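Member of DUF4221 family (Bacteroides vulgatus, PDB 3S9J) is of unknown function but folds as a six-bladed beta-propeller, a scaffold that in other proteins often serves binding or catalysis. Local coordinates at residues Q15-L20 with K354-C359; G38-H43 with F57-Q62; N194-Y199 with G249-G254. All coordinates share one frame; numbering follows the deposited sequence. Where two conformers were deposited one is given.

Contact 1: residues Q15-L20 with K354-C359; sequences QLAFPL and KLVFTC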
ATOM      1  N   GLN A  15       3.520 -16.904 -14.938  1.00 37.27           N
ATOM      2  CA  GLN A  15       3.486 -15.470 -15.152  1.00 35.43           C
ATOM      3  C   GLN A  15       2.153 -15.025 -15.739  1.00 32.23           C
ATOM      4  O   GLN A  15       1.489 -15.769 -16.450  1.00 34.31           O
ATOM      5  CB  GLN A  15       4.579 -15.071 -16.124  1.00 37.43           C
ATOM      6  CG  GLN A  15       5.970 -14.964 -15.543  1.00 50.03           C
ATOM      7  CD  GLN A  15       6.866 -14.047 -16.384  1.00 55.57           C
ATOM      8  OE1 GLN A  15       6.764 -14.014 -17.618  1.00 52.97           O
ATOM      9  NE2 GLN A  15       7.724 -13.290 -15.719  1.00 58.91           N
ATOM     10  N   LEU A  16       1.784 -13.804 -15.403  1.00 29.05           N
ATOM     11  CA  LEU A  16       0.652 -13.112 -16.008  0.50 28.20           C
ATOM     12  C   LEU A  16       1.225 -11.983 -16.812  1.00 28.74           C
ATOM     13  O   LEU A  16       2.149 -11.282 -16.359  1.00 29.45           O
ATOM     14  CB  LEU A  16      -0.298 -12.482 -14.986  0.50 29.19           C
ATOM     15  CG  LEU A  16      -1.076 -13.337 -14.005  0.50 25.17           C
ATOM     16  CD1 LEU A  16      -1.772 -12.378 -13.024  0.50 24.54           C
ATOM     17  CD2 LEU A  16      -2.064 -14.284 -14.686  0.50 25.04           C
ATOM     18  N   ALA A  17       0.703 -11.787 -18.018  1.00 26.71           N
ATOM     19  CA  ALA A  17       1.181 -10.699 -18.875  1.00 25.25           C
ATOM     20  C   ALA A  17       0.002 -10.022 -19.555  1.00 27.53           C
ATOM     21  O   ALA A  17      -0.768 -10.677 -20.267  1.00 31.09           O
ATOM     22  CB  ALA A  17       2.210 -11.183 -19.914  1.00 26.49           C
ATOM     23  N   PHE A  18      -0.123  -8.727 -19.342  1.00 23.52           N
ATOM     24  CA  PHE A  18      -1.167  -7.931 -19.945  1.00 23.78           C
ATOM     25  C   PHE A  18      -0.585  -6.966 -20.993  1.00 24.48           C
ATOM     26  O   PHE A  18       0.086  -5.978 -20.646  1.00 24.77           O
ATOM     27  CB  PHE A  18      -1.930  -7.118 -18.896  1.00 23.30           C
ATOM     28  CG  PHE A  18      -2.522  -7.930 -17.775  1.00 24.71           C
ATOM     29  CD1 PHE A  18      -3.778  -8.517 -17.910  1.00 22.59           C
ATOM     30  CD2 PHE A  18      -1.862  -8.041 -16.556  1.00 26.21           C
ATOM     31  CE1 PHE A  18      -4.335  -9.254 -16.855  1.00 25.74           C
ATOM     32  CE2 PHE A  18      -2.395  -8.772 -15.512  1.00 28.90           C
ATOM     33  CZ  PHE A  18      -3.642  -9.371 -15.647  1.00 25.55           C
ATOM     34  N   PRO A  19      -0.883  -7.200 -22.270  1.00 24.57           N
ATOM     35  CA  PRO A  19      -0.420  -6.290 -23.292  1.00 24.39           C
ATOM     36  C   PRO A  19      -1.147  -4.960 -23.197  1.00 25.60           C
ATOM     37  O   PRO A  19      -2.350  -4.917 -22.980  1.00 24.27           O
ATOM     38  CB  PRO A  19      -0.748  -7.013 -24.609  1.00 26.42           C
ATOM     39  CG  PRO A  19      -0.887  -8.423 -24.229  1.00 34.20           C
ATOM     40  CD  PRO A  19      -1.522  -8.395 -22.873  1.00 29.62           C
ATOM     41  N   LEU A  20      -0.385  -3.884 -23.346  1.00 21.90           N
ATOM     42  CA  LEU A  20      -0.888  -2.518 -23.208  1.00 21.20           C
ATOM     43  C   LEU A  20      -0.671  -1.742 -24.497  1.00 22.00           C
ATOM     44  O   LEU A  20       0.030  -2.182 -25.400  1.00 24.16           O
ATOM     45  CB  LEU A  20      -0.155  -1.812 -22.042  1.00 20.85           C
ATOM     46  CG  LEU A  20      -0.048  -2.535 -20.682  1.00 23.68           C
ATOM     47  CD1 LEU A  20       0.788  -1.699 -19.688  1.00 26.89           C
ATOM     48  CD2 LEU A  20      -1.457  -2.855 -20.068  1.00 19.82           C
ATOM     49  N   LYS A 354       3.883  -3.996 -21.713  1.00 24.22           N
ATOM     50  CA  LYS A 354       3.448  -5.278 -21.184  1.00 25.86           C
ATOM     51  C   LYS A 354       3.525  -5.245 -19.665  1.00 26.93           C
ATOM     52  O   LYS A 354       4.612  -5.128 -19.097  1.00 26.56           O
ATOM     53  CB  LYS A 354       4.324  -6.402 -21.732  1.00 29.67           C
ATOM     54  CG  LYS A 354       3.732  -7.802 -21.626  1.00 43.50           C
ATOM     55  CD  LYS A 354       2.945  -8.244 -22.883  1.00 54.83           C
ATOM     56  CE  LYS A 354       3.782  -8.412 -24.174  1.00 52.95           C
ATOM     57  NZ  LYS A 354       4.717  -9.565 -24.179  1.00 55.11           N
ATOM     58  N   LEU A 355       2.375  -5.311 -19.005  1.00 23.07           N
ATOM     59  CA  LEU A 355       2.332  -5.406 -17.542  1.00 20.88           C
ATOM     60  C   LEU A 355       2.480  -6.863 -17.139  1.00 23.92           C
ATOM     61  O   LEU A 355       1.658  -7.704 -17.479  1.00 24.43           O
ATOM     62  CB  LEU A 355       1.069  -4.806 -16.959  1.00 19.40           C
ATOM     63  CG  LEU A 355       0.847  -4.921 -15.466  1.00 22.05           C
ATOM     64  CD1 LEU A 355       1.936  -4.162 -14.656  1.00 20.54           C
ATOM     65  CD2 LEU A 355      -0.583  -4.369 -15.151  1.00 22.75           C
ATOM     66  N   VAL A 356       3.580  -7.182 -16.455  1.00 21.44           N
ATOM     67  CA  VAL A 356       3.981  -8.570 -16.202  1.00 21.67           C
ATOM     68  C   VAL A 356       4.081  -8.808 -14.712  1.00 23.89           C
ATOM     69  O   VAL A 356       4.637  -7.969 -13.988  1.00 24.09           O
ATOM     70  CB  VAL A 356       5.354  -8.908 -16.835  1.00 23.85           C
ATOM     71  CG1 VAL A 356       5.801 -10.334 -16.512  1.00 27.41           C
ATOM     72  CG2 VAL A 356       5.311  -8.702 -18.355  1.00 25.41           C
ATOM     73  N   PHE A 357       3.538  -9.936 -14.275  1.00 23.32           N
ATOM     74  CA  PHE A 357       3.640 -10.406 -12.889  1.00 25.34           C
ATOM     75  C   PHE A 357       4.094 -11.836 -12.836  1.00 26.99           C
ATOM     76  O   PHE A 357       3.711 -12.640 -13.687  1.00 29.22           O
ATOM     77  CB  PHE A 357       2.277 -10.339 -12.171  1.00 23.90           C
ATOM     78  CG  PHE A 357       1.696  -8.984 -12.046  1.00 23.80           C
ATOM     79  CD1 PHE A 357       1.979  -8.192 -10.934  1.00 23.09           C
ATOM     80  CD2 PHE A 357       0.804  -8.505 -12.989  1.00 23.33           C
ATOM     81  CE1 PHE A 357       1.415  -6.954 -10.789  1.00 21.51           C
ATOM     82  CE2 PHE A 357       0.215  -7.270 -12.844  1.00 20.58           C
ATOM     83  CZ  PHE A 357       0.532  -6.467 -11.773  1.00 23.38           C
ATOM     84  N   THR A 358       4.898 -12.178 -11.827  1.00 25.12           N
ATOM     85  CA  THR A 358       5.202 -13.558 -11.535  1.00 26.19           C
ATOM     86  C   THR A 358       4.427 -13.985 -10.289  1.00 26.68           C
ATOM     87  O   THR A 358       4.376 -13.251  -9.303  1.00 27.04           O
ATOM     88  CB  THR A 358       6.705 -13.764 -11.340  1.00 29.60           C
ATOM     89  OG1 THR A 358       7.360 -13.483 -12.583  1.00 33.92           O
ATOM     90  CG2 THR A 358       6.992 -15.198 -10.904  1.00 29.17           C
ATOM     91  N   CYS A 359       3.811 -15.166 -10.356  1.00 27.15           N
ATOM     92  CA  CYS A 359       3.085 -15.741  -9.242  1.00 28.00           C
ATOM     93  C   CYS A 359       4.023 -16.589  -8.404  1.00 30.21           C
ATOM     94  O   CYS A 359       4.695 -17.474  -8.937  1.00 31.64           O
ATOM     95  CB  CYS A 359       1.955 -16.631  -9.763  1.00 32.31           C
ATOM     96  SG  CYS A 359       0.934 -17.327  -8.459  1.00 36.77           S
TER
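Leu-16 and Phe-18 pair with Phe-357 and Leu-355 where the N-terminal strand 8-19 joins the edge of strand 354-364, the kind of closure by which a beta-propeller brings both ends of its chain into one blade. The strands run antiparallel, 169° between their directions. Each of the two pairs is tied by a reciprocal couple of backbone hydrogen bonds, among them Leu-16 N to Phe-357 O at 2.8 Å. These four residues also form the tightly packed face. With CG turned away from its own carbonyl carbon (chi1 -56°), the Phe-18 ring lies alongside Leu-355, both side chains pointing the same way, and Phe-18 CD2 rests 4.1 Å from Leu-355 CD2. The next ring carbon, Phe-18 CE2, touches Phe-357 CE2 at 4.0 Å, each ring offering its edge to the other. Phe-57, from the adjoining blade, meets the Phe-18 ring as well. Replacing Phe-18 by an alanine would probably open a gap between the two blades and leave Phe-357 CE2 without this edge contact. The opposite face, with Gln-15, Ala-17, Pro-19, Lys-354 and Val-356, is looser and nearer solvent. Lys-354 bends at its second torsion (chi2 93°), laying CD 3.9 Å from Pro-19 CA, while its CG stands 4.1 Å from Ala-17 CB. Thr-358, buried on this same face, has its OG1 hydrogen-bonded to Glu-342. The exposed Gln-15 reaches slantwise over the neighbouring strand, its NE2 stopping 3.6 Å from Val-356 CG1.

Contact 2: residues G38-H43 with F57-Q62; sequences GKEYLH and FDIENQ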
ATOM      1  N   GLY A  38     -17.973 -14.118  -9.730  1.00 31.78           N
ATOM      2  CA  GLY A  38     -17.314 -15.433  -9.749  1.00 33.15           C
ATOM      3  C   GLY A  38     -15.910 -15.491 -10.334  1.00 32.20           C
ATOM      4  O   GLY A  38     -15.364 -16.580 -10.461  1.00 31.53           O
ATOM      5  N   LYS A  39     -15.349 -14.325 -10.701  1.00 30.78           N
ATOM      6  CA  LYS A  39     -14.010 -14.242 -11.301  0.50 31.05           C
ATOM      7  C   LYS A  39     -13.147 -13.220 -10.553  1.00 28.92           C
ATOM      8  O   LYS A  39     -13.656 -12.336  -9.865  1.00 27.06           O
ATOM      9  CB  LYS A  39     -14.112 -13.833 -12.781  0.50 31.46           C
ATOM     10  CG  LYS A  39     -14.345 -14.988 -13.767  0.50 35.95           C
ATOM     11  CD  LYS A  39     -14.653 -14.487 -15.194  0.50 39.62           C
ATOM     12  CE  LYS A  39     -13.661 -13.419 -15.708  0.50 41.88           C
ATOM     13  NZ  LYS A  39     -12.484 -13.960 -16.470  0.50 32.62           N
ATOM     14  N   GLU A  40     -11.822 -13.341 -10.683  1.00 26.60           N
ATOM     15  CA  GLU A  40     -10.939 -12.362 -10.079  1.00 25.76           C
ATOM     16  C   GLU A  40     -10.419 -11.379 -11.139  1.00 25.20           C
ATOM     17  O   GLU A  40     -10.099 -11.740 -12.286  1.00 25.61           O
ATOM     18  CB  GLU A  40      -9.760 -12.972  -9.299  1.00 26.48           C
ATOM     19  CG  GLU A  40      -8.951 -13.973 -10.082  1.00 30.69           C
ATOM     20  CD  GLU A  40      -7.638 -14.388  -9.419  1.00 29.49           C
ATOM     21  OE1 GLU A  40      -7.226 -13.810  -8.385  1.00 28.06           O
ATOM     22  OE2 GLU A  40      -7.017 -15.318  -9.957  1.00 29.75           O
ATOM     23  N   TYR A  41     -10.266 -10.149 -10.694  1.00 24.95           N
ATOM     24  CA  TYR A  41      -9.845  -9.046 -11.509  1.00 22.02           C
ATOM     25  C   TYR A  41      -8.784  -8.224 -10.770  1.00 23.26           C
ATOM     26  O   TYR A  41      -8.644  -8.315  -9.551  1.00 23.50           O
ATOM     27  CB  TYR A  41     -11.041  -8.137 -11.824  1.00 22.62           C
ATOM     28  CG  TYR A  41     -12.126  -8.823 -12.606  1.00 22.26           C
ATOM     29  CD1 TYR A  41     -12.085  -8.868 -13.980  1.00 25.74           C
ATOM     30  CD2 TYR A  41     -13.206  -9.413 -11.954  1.00 25.80           C
ATOM     31  CE1 TYR A  41     -13.051  -9.536 -14.716  1.00 30.39           C
ATOM     32  CE2 TYR A  41     -14.188 -10.068 -12.677  1.00 27.50           C
ATOM     33  CZ  TYR A  41     -14.104 -10.117 -14.055  1.00 30.42           C
ATOM     34  OH  TYR A  41     -15.063 -10.758 -14.792  1.00 33.44           O
ATOM     35  N   LEU A  42      -8.087  -7.389 -11.532  1.00 24.08           N
ATOM     36  CA  LEU A  42      -7.238  -6.358 -10.961  0.50 21.52           C
ATOM     37  C   LEU A  42      -7.820  -4.979 -11.298  1.00 22.38           C
ATOM     38  O   LEU A  42      -7.963  -4.604 -12.465  1.00 24.05           O
ATOM     39  CB  LEU A  42      -5.777  -6.515 -11.451  0.50 22.91           C
ATOM     40  CG  LEU A  42      -4.700  -5.651 -10.803  0.50 16.89           C
ATOM     41  CD1 LEU A  42      -4.603  -5.948  -9.312  0.50 17.89           C
ATOM     42  CD2 LEU A  42      -3.301  -5.810 -11.501  0.50 14.46           C
ATOM     43  N   HIS A  43      -8.152  -4.238 -10.252  1.00 20.97           N
ATOM     44  CA  HIS A  43      -8.520  -2.831 -10.336  1.00 19.78           C
ATOM     45  C   HIS A  43      -7.205  -2.062 -10.502  1.00 20.58           C
ATOM     46  O   HIS A  43      -6.343  -2.135  -9.637  1.00 21.11           O
ATOM     47  CB  HIS A  43      -9.190  -2.423  -9.048  1.00 20.62           C
ATOM     48  CG  HIS A  43      -9.428  -0.946  -8.897  1.00 21.04           C
ATOM     49  ND1 HIS A  43     -10.693  -0.399  -8.955  1.00 22.17           N
ATOM     50  CD2 HIS A  43      -8.577   0.087  -8.646  1.00 19.78           C
ATOM     51  CE1 HIS A  43     -10.609   0.911  -8.787  1.00 24.62           C
ATOM     52  NE2 HIS A  43      -9.344   1.231  -8.567  1.00 20.89           N
ATOM     53  N   PHE A  57      -8.402  -5.284 -15.207  1.00 21.74           N
ATOM     54  CA  PHE A  57      -7.800  -6.395 -15.905  1.00 21.44           C
ATOM     55  C   PHE A  57      -8.437  -7.726 -15.507  1.00 23.25           C
ATOM     56  O   PHE A  57      -8.646  -7.976 -14.336  1.00 22.68           O
ATOM     57  CB  PHE A  57      -6.309  -6.509 -15.620  1.00 23.40           C
ATOM     58  CG  PHE A  57      -5.464  -5.404 -16.225  1.00 21.80           C
ATOM     59  CD1 PHE A  57      -5.159  -5.389 -17.586  1.00 25.14           C
ATOM     60  CD2 PHE A  57      -4.957  -4.411 -15.439  1.00 24.53           C
ATOM     61  CE1 PHE A  57      -4.387  -4.382 -18.131  1.00 22.47           C
ATOM     62  CE2 PHE A  57      -4.153  -3.428 -15.967  1.00 21.62           C
ATOM     63  CZ  PHE A  57      -3.842  -3.405 -17.301  1.00 22.20           C
ATOM     64  N   ASP A  58      -8.655  -8.567 -16.503  1.00 24.16           N
ATOM     65  CA  ASP A  58      -9.169  -9.952 -16.357  1.00 26.70           C
ATOM     66  C   ASP A  58      -8.003 -10.912 -16.170  1.00 25.16           C
ATOM     67  O   ASP A  58      -7.206 -11.113 -17.088  1.00 26.06           O
ATOM     68  CB  ASP A  58      -9.959 -10.262 -17.608  1.00 28.72           C
ATOM     69  CG  ASP A  58     -10.588 -11.652 -17.602  1.00 36.86           C
ATOM     70  OD1 ASP A  58     -10.156 -12.539 -16.824  1.00 34.54           O
ATOM     71  OD2 ASP A  58     -11.490 -11.832 -18.441  1.00 38.36           O
ATOM     72  N   ILE A  59      -7.856 -11.442 -14.958  1.00 25.82           N
ATOM     73  CA  ILE A  59      -6.696 -12.251 -14.611  1.00 26.90           C
ATOM     74  C   ILE A  59      -6.669 -13.578 -15.376  1.00 27.34           C
ATOM     75  O   ILE A  59      -5.645 -13.933 -15.993  1.00 26.24           O
ATOM     76  CB  ILE A  59      -6.588 -12.445 -13.087  1.00 25.75           C
ATOM     77  CG1 ILE A  59      -6.174 -11.120 -12.408  1.00 29.81           C
ATOM     78  CG2 ILE A  59      -5.547 -13.547 -12.772  1.00 27.52           C
ATOM     79  CD1 ILE A  59      -6.436 -11.076 -10.913  1.00 25.91           C
ATOM     80  N   GLU A  60      -7.796 -14.292 -15.385  1.00 27.78           N
ATOM     81  CA  GLU A  60      -7.891 -15.591 -16.059  1.00 29.27           C
ATOM     82  C   GLU A  60      -7.546 -15.452 -17.537  1.00 30.20           C
ATOM     83  O   GLU A  60      -6.862 -16.288 -18.084  1.00 29.81           O
ATOM     84  CB  GLU A  60      -9.323 -16.146 -15.903  1.00 31.69           C
ATOM     85  CG  GLU A  60      -9.592 -17.485 -16.613  1.00 38.74           C
ATOM     86  CD  GLU A  60     -11.104 -17.822 -16.787  1.00 52.06           C
ATOM     87  OE1 GLU A  60     -12.010 -17.032 -16.393  1.00 55.83           O
ATOM     88  OE2 GLU A  60     -11.377 -18.901 -17.358  1.00 63.26           O
ATOM     89  N   ASN A  61      -8.038 -14.387 -18.178  1.00 27.47           N
ATOM     90  CA  ASN A  61      -7.902 -14.214 -19.612  1.00 29.84           C
ATOM     91  C   ASN A  61      -6.744 -13.297 -20.033  1.00 29.42           C
ATOM     92  O   ASN A  61      -6.494 -13.108 -21.223  1.00 29.85           O
ATOM     93  CB  ASN A  61      -9.246 -13.736 -20.194  1.00 30.38           C
ATOM     94  CG  ASN A  61     -10.326 -14.799 -20.070  1.00 30.74           C
ATOM     95  OD1 ASN A  61     -10.113 -15.938 -20.494  1.00 30.81           O
ATOM     96  ND2 ASN A  61     -11.447 -14.446 -19.476  1.00 31.15           N
ATOM     97  N   GLN A  62      -5.978 -12.829 -19.052  1.00 28.86           N
ATOM     98  CA  GLN A  62      -4.812 -11.963 -19.281  1.00 26.69           C
ATOM     99  C   GLN A  62      -5.055 -10.854 -20.310  1.00 24.98           C
ATOM    100  O   GLN A  62      -4.300 -10.707 -21.277  1.00 28.59           O
ATOM    101  CB  GLN A  62      -3.588 -12.800 -19.633  1.00 27.51           C
ATOM    102  CG  GLN A  62      -3.268 -13.802 -18.513  1.00 30.97           C
ATOM    103  CD  GLN A  62      -1.966 -14.558 -18.708  1.00 36.93           C
ATOM    104  OE1 GLN A  62      -0.931 -13.981 -18.991  1.00 30.43           O
ATOM    105  NE2 GLN A  62      -2.022 -15.861 -18.543  1.00 41.78           N
TER
HETATM  106  O   HOH W   1     -10.420 -13.567 -14.152  1.00 28.51           O
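Lys-39, in one of its two conformers, bends at its last two torsions (chi3 49°, chi4 92°) and swings its ammonium group onto Asp-58, whose CG stands opposite its backbone N (chi1 -179°). In this conformer Lys-39 NZ meets Asp-58 OD1 at 2.8 Å, on the syn side but out of the carboxylate plane, and reaches Glu-60 OE1 at 3.1 Å on the anti side, a salt-bridge network of one lysine and two acids. The backbone N of Asn-61 approaches Asp-58 OD1 from the other face of the carboxylate, an Asx motif, while Asn-61 ND2 donates to Asp-58 OD2 at 2.8 Å in a nearly straight bond. Both oxygens of Asp-58 are therefore gripped, which fixes the rotation of the group. All this lies at the open end of the hairpin of strands 39-46 and 53-58, away from its connecting turn; the two are the middle strands of a four-stranded propeller blade. Further along, Leu-42 and Phe-57 form a hydrogen-bonded antiparallel pair whose two bonds, such as Leu-42 N to Phe-57 O at 2.9 Å, lie in the carbonyl planes. Beyond Asp-58 the chain turns off the strand, and a water takes over the bridging, donating to Glu-40 O at 2.6 Å and to Asp-58 OD1 while accepting from Glu-60 N. Ile-59 lies across Glu-40 at about a right angle, its CD1 3.7 Å from Tyr-41 C and its CG2 3.6 Å from Glu-40 OE2. The other oxygen of that carboxylate, Glu-40 OE1, accepts from Gln-33 and from the backbone N of Arg-335.

Contact 3: residues N194-Y199 with G249-G254; sequences NIAGGY and GNSMEG. With FMT (formic acid), chain F.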
ATOM      1  N   ASN A 194      11.081  20.040  11.893  1.00 44.66           N
ATOM      2  CA  ASN A 194      10.349  19.544  10.741  1.00 44.66           C
ATOM      3  C   ASN A 194      10.853  18.169  10.293  1.00 43.34           C
ATOM      4  O   ASN A 194      12.050  17.979   9.993  1.00 38.61           O
ATOM      5  CB  ASN A 194      10.415  20.540   9.577  1.00 47.48           C
ATOM      6  CG  ASN A 194       9.753  21.889   9.916  1.00 53.67           C
ATOM      7  OD1 ASN A 194       8.568  22.098   9.648  1.00 62.59           O
ATOM      8  ND2 ASN A 194      10.519  22.785  10.536  1.00 54.12           N
ATOM      9  N   ILE A 195       9.924  17.219  10.251  1.00 41.53           N
ATOM     10  CA  ILE A 195      10.236  15.817   9.982  1.00 39.65           C
ATOM     11  C   ILE A 195      10.168  15.551   8.492  1.00 40.40           C
ATOM     12  O   ILE A 195       9.183  15.907   7.833  1.00 40.58           O
ATOM     13  CB  ILE A 195       9.253  14.872  10.725  1.00 37.32           C
ATOM     14  CG1 ILE A 195       9.426  15.000  12.231  1.00 40.38           C
ATOM     15  CG2 ILE A 195       9.452  13.395  10.289  1.00 39.12           C
ATOM     16  CD1 ILE A 195       8.223  14.475  13.000  1.00 38.80           C
ATOM     17  N   ALA A 196      11.212  14.898   7.978  1.00 39.10           N
ATOM     18  CA  ALA A 196      11.366  14.597   6.543  1.00 40.81           C
ATOM     19  C   ALA A 196      10.733  13.264   6.160  1.00 40.59           C
ATOM     20  O   ALA A 196      10.371  13.054   4.994  1.00 45.52           O
ATOM     21  CB  ALA A 196      12.856  14.588   6.154  1.00 41.80           C
ATOM     22  N   GLY A 197      10.594  12.372   7.127  1.00 35.23           N
ATOM     23  CA  GLY A 197       9.848  11.093   6.932  1.00 30.49           C
ATOM     24  C   GLY A 197      10.280  10.155   8.042  1.00 29.22           C
ATOM     25  O   GLY A 197      10.898  10.603   9.014  1.00 32.34           O
ATOM     26  N   GLY A 198      10.007   8.858   7.897  1.00 26.20           N
ATOM     27  CA  GLY A 198      10.504   7.860   8.855  1.00 25.48           C
ATOM     28  C   GLY A 198       9.421   7.221   9.712  1.00 26.77           C
ATOM     29  O   GLY A 198       9.665   6.235  10.389  1.00 26.79           O
ATOM     30  N   TYR A 199       8.201   7.768   9.667  1.00 24.92           N
ATOM     31  CA  TYR A 199       7.115   7.257  10.516  1.00 25.95           C
ATOM     32  C   TYR A 199       6.013   6.579   9.701  1.00 24.80           C
ATOM     33  O   TYR A 199       4.931   6.339  10.205  1.00 25.52           O
ATOM     34  CB  TYR A 199       6.529   8.356  11.411  1.00 27.25           C
ATOM     35  CG  TYR A 199       5.915   9.512  10.685  1.00 29.31           C
ATOM     36  CD1 TYR A 199       6.686  10.590  10.284  1.00 32.94           C
ATOM     37  CD2 TYR A 199       4.550   9.545  10.410  1.00 33.36           C
ATOM     38  CE1 TYR A 199       6.136  11.662   9.606  1.00 39.93           C
ATOM     39  CE2 TYR A 199       3.991  10.620   9.723  1.00 34.75           C
ATOM     40  CZ  TYR A 199       4.797  11.677   9.325  1.00 43.70           C
ATOM     41  OH  TYR A 199       4.292  12.766   8.653  1.00 54.65           O
ATOM     42  N   GLY A 249      13.690  11.276   9.779  1.00 35.66           N
ATOM     43  CA  GLY A 249      14.524  12.183   9.015  1.00 37.28           C
ATOM     44  C   GLY A 249      14.310  13.622   9.447  1.00 36.79           C
ATOM     45  O   GLY A 249      13.197  14.029   9.783  1.00 35.20           O
ATOM     46  N   ASN A 250      15.393  14.378   9.435  1.00 37.35           N
ATOM     47  CA  ASN A 250      15.390  15.798   9.729  1.00 37.54           C
ATOM     48  C   ASN A 250      15.318  16.606   8.428  1.00 39.15           C
ATOM     49  O   ASN A 250      16.214  16.502   7.598  1.00 38.56           O
ATOM     50  CB  ASN A 250      16.654  16.140  10.489  1.00 41.85           C
ATOM     51  CG  ASN A 250      16.732  17.600  10.869  1.00 42.79           C
ATOM     52  OD1 ASN A 250      15.868  18.402  10.507  1.00 43.08           O
ATOM     53  ND2 ASN A 250      17.780  17.954  11.595  1.00 48.61           N
ATOM     54  N   SER A 251      14.261  17.395   8.238  1.00 39.80           N
ATOM     55  CA  SER A 251      14.118  18.205   7.011  1.00 43.33           C
ATOM     56  C   SER A 251      15.299  19.153   6.768  1.00 44.87           C
ATOM     57  O   SER A 251      15.675  19.374   5.621  1.00 48.31           O
ATOM     58  CB  SER A 251      12.803  19.013   7.021  1.00 44.44           C
ATOM     59  OG  SER A 251      11.702  18.157   6.783  1.00 49.48           O
HETATM   60  N   MSE A 252      15.891  19.692   7.826  1.00 46.20           N
HETATM   61  CA  MSE A 252      17.025  20.628   7.736  0.50 48.79           C
HETATM   62  C   MSE A 252      18.289  19.993   7.149  1.00 48.15           C
HETATM   63  O   MSE A 252      19.216  20.693   6.761  1.00 47.83           O
HETATM   64  CB  MSE A 252      17.360  21.208   9.124  0.50 51.26           C
HETATM   65  CG  MSE A 252      16.737  22.577   9.400  0.50 58.12           C
HETATM   66 SE   MSE A 252      16.993  23.160  11.238  0.38 68.43          SE
HETATM   67  CE  MSE A 252      18.739  22.348  11.598  0.50 56.20           C
ATOM     68  N   GLU A 253      18.350  18.657   7.144  1.00 47.65           N
ATOM     69  CA  GLU A 253      19.483  17.931   6.545  1.00 49.51           C
ATOM     70  C   GLU A 253      19.383  17.965   5.022  1.00 49.20           C
ATOM     71  O   GLU A 253      20.361  17.676   4.335  1.00 53.98           O
ATOM     72  CB  GLU A 253      19.557  16.462   6.989  1.00 48.08           C
ATOM     73  CG  GLU A 253      20.076  16.244   8.388  1.00 53.94           C
ATOM     74  CD  GLU A 253      20.275  14.759   8.750  1.00 60.10           C
ATOM     75  OE1 GLU A 253      20.213  13.873   7.854  1.00 47.36           O
ATOM     76  OE2 GLU A 253      20.508  14.487   9.954  1.00 69.16           O
ATOM     77  N   GLY A 254      18.210  18.305   4.499  1.00 47.05           N
ATOM     78  CA  GLY A 254      18.041  18.447   3.065  1.00 46.89           C
ATOM     79  C   GLY A 254      17.906  17.114   2.363  1.00 45.07           C
ATOM     80  O   GLY A 254      17.202  16.217   2.842  1.00 46.33           O
TER
HETATM   81  C   FMT F 404       8.496   6.814   5.646  1.00 34.50           C
HETATM   82  O1  FMT F 404       8.736   8.002   5.437  1.00 36.26           O
HETATM   83  O2  FMT F 404       8.694   6.278   6.730  1.00 29.49           O
HETATM   84  O   HOH W   2      14.120  20.285  11.660  1.00 53.18           O
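Two short, weakly bonded strands, Ile-195 to Gly-197 and Gly-249 to Asn-250, make a small antiparallel pair at the surface; in sequence they bracket the propeller blade formed by strands 201-206 to 231-235. Ala-196 N donates to Gly-249 O at 2.8 Å, almost straight (178°), yet arrives well above the carbonyl plane. Gly-249 N in turn donates to Gly-197 O at 3.0 Å, also from above the carbonyl plane. The methyl group of Ala-196 sits 3.7 Å from Gly-249 C, and a side chain at Gly-249 would crowd it. At the other end Asn-194 O is shared by two donors of one residue, Ser-251 N at 2.9 Å and, weakly, Ser-251 OG at 3.2 Å; the serine torsion that turns OG away from its carbonyl carbon (chi1 -74°) keeps the hydroxyl beside its own N. Asn-250 OD1 accepts from Met-252 N at 3.0 Å, an Asx turn leading into the 3-10 segment 251-253, and a water links the same OD1 to Asn-194 N. A formic acid molecule, probably from the crystallisation liquor, takes a hydrogen bond from Gly-198 N to its O1 at 2.9 Å and another from Gly-200 N. With backbone groups making the three stronger bonds across the pair, and side chains adding a weak hydroxyl bond and a water link, the pairing probably depends on backbone shape, including the glycines, more than on side-chain burial.

In the fold
Contacts 1 and 2 lie on the same side of the molecule, their centres 12 Å apart, and belong to neighbouring blades, which meet where Gln-62 OE1 accepts from Ala-17 N at 2.9 Å and where Phe-18 CE1 packs 3.4 Å from Asp-58 O. Both are partly buried, but contact 1 brings together the distant ends of the chain with a regular strand pairing and an aromatic-rich face, whereas contact 2 is a local hairpin, nested within that closure, which ends in charges and a bridging water. Contact 3 lies on the opposite side of the chain's centre, about 37 and 41 Å from the others between centres. It is a surface pairing, with neither the aromatic face of contact 1 nor the salt bridges of contact 2.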